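Local structure of putative uncharacterized protein (Bacteroides eggerthii DSM 20697, 5BYP) at residues A[75-78]-A[79-83]; A[87-90]-A[91-95]. The protein is of unknown function but has a lipocalin-like domain of the calycin clan, whose relatives often bind small molecules. All coordinates share one frame; numbering follows the deposited sequence.

In the fold
Contact 1 runs along helix 77-84 and contact 2 covers helix 87-92 and the residues that follow it, two short helices in series within the long connection between strands 63-68 and 100-108 of the lipocalin-like sheet. Their centres lie about 15 Å apart. Contact 1 sits at the surface, about 19 Å from the centre of the chain; contact 2, at about 10 Å, turns its aromatic side against strands 30-35, 38-43, 51-60 and 63-68. The helices touch where Leu83 O packs 3.3 Å from Tyr89 CB. No ligand or active site is known here, so the pair is best read as a helical excursion that ends by packing on the sheet.

Contact 1. Residues A[75-78]-A[79-83]; sequences GNEA and AHEEL
Ala78 and Glu77 open a helix whose next turn brings the N-H groups of Glu81 and Glu82 to their carbonyls. Ala78 O accepts Glu82 N at 3.1 Å, and Glu82 CG lies over the same oxygen at 3.3 Å; the small methyl of Ala78 suits an exposed first turn. One residue earlier, Glu77 O receives Glu81 N at 2.9 Å. Glu77 has its CG anti to the backbone N (chi1 -161°) and then bends at chi2, which lays its carboxylate beside that of Glu81, both pointing the same way with planes 46° apart. Glu77 OE2 lies 3.0 Å from Glu81 OE2, and with Asp97 also near Glu81 the two carboxylates gather like charge here. A negative residue is otherwise probably at home at Glu77, since the amino end of a helix dipole favours an acidic side chain in the first turn. The helix belongs to the connection between strands 63-68 and 100-108 of the lipocalin-like sheet. His80 N bonds to Asn76 O at 2.8 Å, while the buried imidazole is fixed by Pro70 O at ND1 and Asp97 O at NE2.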
# COMPACT_ATOMS: atom_id res chain seq x y z
N GLY A 75 18.33 -1.08 -15.08
CA GLY A 75 19.27 -0.39 -14.18
C GLY A 75 18.96 -0.45 -12.71
O GLY A 75 19.82 -0.12 -11.89
N ASN A 76 17.74 -0.90 -12.34
CA ASN A 76 17.28 -0.98 -10.94
C ASN A 76 17.14 -2.41 -10.36
O ASN A 76 16.98 -2.54 -9.15
CB ASN A 76 15.91 -0.30 -10.80
CG ASN A 76 15.93 1.20 -10.77
OD1 ASN A 76 16.84 1.80 -10.22
ND2 ASN A 76 14.84 1.82 -11.20
N GLU A 77 17.15 -3.46 -11.21
CA GLU A 77 16.86 -4.86 -10.83
C GLU A 77 17.57 -5.33 -9.56
O GLU A 77 16.96 -6.04 -8.77
CB GLU A 77 17.22 -5.84 -11.97
CG GLU A 77 16.55 -7.20 -11.84
CD GLU A 77 15.04 -7.12 -11.87
OE1 GLU A 77 14.46 -6.86 -12.95
OE2 GLU A 77 14.43 -7.28 -10.79
N ALA A 78 18.85 -4.96 -9.36
CA ALA A 78 19.63 -5.38 -8.20
C ALA A 78 19.03 -4.84 -6.89
O ALA A 78 18.79 -5.61 -5.96
CB ALA A 78 21.07 -4.92 -8.35
N ALA A 79 18.73 -3.54 -6.85
CA ALA A 79 18.11 -2.89 -5.71
C ALA A 79 16.65 -3.32 -5.56
O ALA A 79 16.18 -3.52 -4.43
CB ALA A 79 18.21 -1.38 -5.87
N HIS A 80 15.93 -3.51 -6.69
CA HIS A 80 14.54 -3.99 -6.67
C HIS A 80 14.46 -5.36 -6.01
O HIS A 80 13.63 -5.57 -5.14
CB HIS A 80 13.95 -4.05 -8.10
CG HIS A 80 12.49 -4.43 -8.15
ND1 HIS A 80 11.50 -3.51 -7.87
CD2 HIS A 80 11.91 -5.61 -8.46
CE1 HIS A 80 10.36 -4.16 -8.02
NE2 HIS A 80 10.55 -5.42 -8.36
N GLU A 81 15.36 -6.29 -6.42
CA GLU A 81 15.41 -7.65 -5.88
C GLU A 81 15.78 -7.64 -4.38
O GLU A 81 15.19 -8.42 -3.61
CB GLU A 81 16.34 -8.56 -6.68
CG GLU A 81 15.73 -9.02 -8.00
CD GLU A 81 14.33 -9.62 -7.96
OE1 GLU A 81 14.13 -10.65 -7.29
OE2 GLU A 81 13.43 -9.06 -8.63
N GLU A 82 16.67 -6.70 -3.94
CA GLU A 82 16.98 -6.54 -2.51
C GLU A 82 15.73 -6.13 -1.71
O GLU A 82 15.58 -6.52 -0.56
CB GLU A 82 18.11 -5.50 -2.30
CG GLU A 82 19.48 -5.97 -2.78
CD GLU A 82 20.61 -4.96 -2.70
OE1 GLU A 82 20.47 -3.95 -1.96
OE2 GLU A 82 21.66 -5.18 -3.35
N LEU A 83 14.81 -5.38 -2.34
CA LEU A 83 13.60 -4.89 -1.68
C LEU A 83 12.51 -5.94 -1.65
O LEU A 83 11.99 -6.23 -0.58
CB LEU A 83 13.09 -3.61 -2.41
CG LEU A 83 11.66 -3.17 -2.13
CD1 LEU A 83 11.51 -2.64 -0.74
CD2 LEU A 83 11.19 -2.12 -3.15

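Contact 2. Residues A[87-90]-A[91-95]; sequences ASYK and NFFGW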
# COMPACT_ATOMS: atom_id res chain seq x y z
N ALA A 87 11.94 -9.50 4.16
CA ALA A 87 10.82 -9.95 4.98
C ALA A 87 9.82 -8.80 5.26
O ALA A 87 8.61 -9.03 5.35
CB ALA A 87 11.33 -10.53 6.29
N SER A 88 10.34 -7.57 5.36
CA SER A 88 9.56 -6.37 5.65
C SER A 88 8.52 -6.13 4.56
O SER A 88 7.37 -5.85 4.87
CB SER A 88 10.49 -5.18 5.77
OG SER A 88 11.65 -5.48 6.54
N TYR A 89 8.93 -6.28 3.30
CA TYR A 89 8.10 -6.14 2.11
C TYR A 89 7.10 -7.30 2.04
O TYR A 89 5.90 -7.10 1.80
CB TYR A 89 8.99 -6.08 0.86
CG TYR A 89 8.25 -6.22 -0.44
CD1 TYR A 89 8.03 -7.47 -1.01
CD2 TYR A 89 7.79 -5.10 -1.13
CE1 TYR A 89 7.33 -7.61 -2.21
CE2 TYR A 89 7.06 -5.23 -2.31
CZ TYR A 89 6.88 -6.49 -2.87
OH TYR A 89 6.17 -6.63 -4.03
N LYS A 90 7.58 -8.52 2.25
CA LYS A 90 6.69 -9.68 2.24
C LYS A 90 5.58 -9.57 3.32
O LYS A 90 4.42 -9.87 3.04
CB LYS A 90 7.50 -10.97 2.41
CG LYS A 90 8.18 -11.41 1.11
CD LYS A 90 9.38 -12.31 1.38
CE LYS A 90 9.94 -12.89 0.13
NZ LYS A 90 11.20 -13.62 0.40
N ASN A 91 5.93 -9.07 4.52
CA ASN A 91 4.94 -8.95 5.57
C ASN A 91 4.03 -7.75 5.37
O ASN A 91 2.86 -7.79 5.76
CB ASN A 91 5.61 -8.85 6.95
CG ASN A 91 6.51 -10.02 7.31
OD1 ASN A 91 6.60 -11.04 6.60
ND2 ASN A 91 7.27 -9.84 8.39
N PHE A 92 4.56 -6.66 4.85
CA PHE A 92 3.79 -5.45 4.72
C PHE A 92 2.99 -5.44 3.43
O PHE A 92 1.78 -5.28 3.46
CB PHE A 92 4.72 -4.27 4.81
CG PHE A 92 4.05 -2.95 5.00
CD1 PHE A 92 3.69 -2.18 3.91
CD2 PHE A 92 3.86 -2.43 6.27
CE1 PHE A 92 3.12 -0.92 4.09
CE2 PHE A 92 3.30 -1.16 6.44
CZ PHE A 92 2.93 -0.43 5.35
N PHE A 93 3.64 -5.62 2.29
CA PHE A 93 2.89 -5.58 1.06
C PHE A 93 2.45 -6.95 0.61
O PHE A 93 1.25 -7.19 0.50
CB PHE A 93 3.68 -4.89 -0.04
CG PHE A 93 3.98 -3.45 0.28
CD1 PHE A 93 2.98 -2.49 0.23
CD2 PHE A 93 5.25 -3.06 0.69
CE1 PHE A 93 3.26 -1.14 0.49
CE2 PHE A 93 5.53 -1.72 0.97
CZ PHE A 93 4.54 -0.76 0.83
N GLY A 94 3.42 -7.83 0.33
CA GLY A 94 3.15 -9.17 -0.19
C GLY A 94 2.72 -9.12 -1.63
O GLY A 94 2.08 -10.05 -2.12
N TRP A 95 3.08 -8.05 -2.34
CA TRP A 95 2.69 -7.80 -3.73
C TRP A 95 3.50 -8.62 -4.74
O TRP A 95 3.30 -8.46 -5.96
CB TRP A 95 2.84 -6.31 -4.07
CG TRP A 95 1.98 -5.39 -3.26
CD1 TRP A 95 0.98 -5.73 -2.40
CD2 TRP A 95 1.99 -3.96 -3.32
NE1 TRP A 95 0.39 -4.60 -1.88
CE2 TRP A 95 1.00 -3.50 -2.41
CE3 TRP A 95 2.78 -3.01 -3.99
CZ2 TRP A 95 0.79 -2.15 -2.17
CZ3 TRP A 95 2.58 -1.67 -3.73
CH2 TRP A 95 1.59 -1.25 -2.84
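Tyr89 reaches along the helix end to Phe93 and Trp95, crossing each side chain at about a right angle. Its CG stands anti to the backbone N (chi1 168°), which carries the ring forward so that Phe93 CB lies over one face. The two rings meet obliquely, planes at 46°, with CD2 of Tyr89 touching CD2 of Phe93 at 3.7 Å. At the far end of the phenol, Tyr89 OH rests 3.3 Å from Trp95 CB and is hydrogen-bonded to Gly96 O, a polar partner for a buried hydroxyl. Phe92, Phe93 and Trp95 follow one another in a row: Phe92 CD1 sits over the centre of the Phe93 ring, 3.3 Å above its plane, and Phe93 CD1 lies over the Trp95 ring, offset toward the rim. These flat apolar groups suit the inward side of helix 87-92 and of the residues after it, which pack on strands of the curled lipocalin-like sheet, where Phe53 meets Phe93 edge-to-face. An alanine in place of Tyr89 would be likely to open a gap beside Phe93 and Trp95 and to leave Gly96 O without its hydroxyl partner. Tyr89 O takes two bonds near the end of the helix, gripped from opposite faces of its carbonyl plane by Phe93 N at 2.7 Å and Gly94 N at 3.0 Å. Gly94 then leaves the helix with positive phi (74°), a conformation easy for glycine. On the exposed side, Asn91 N is hydrogen-bonded to Ala87 O at 2.8 Å.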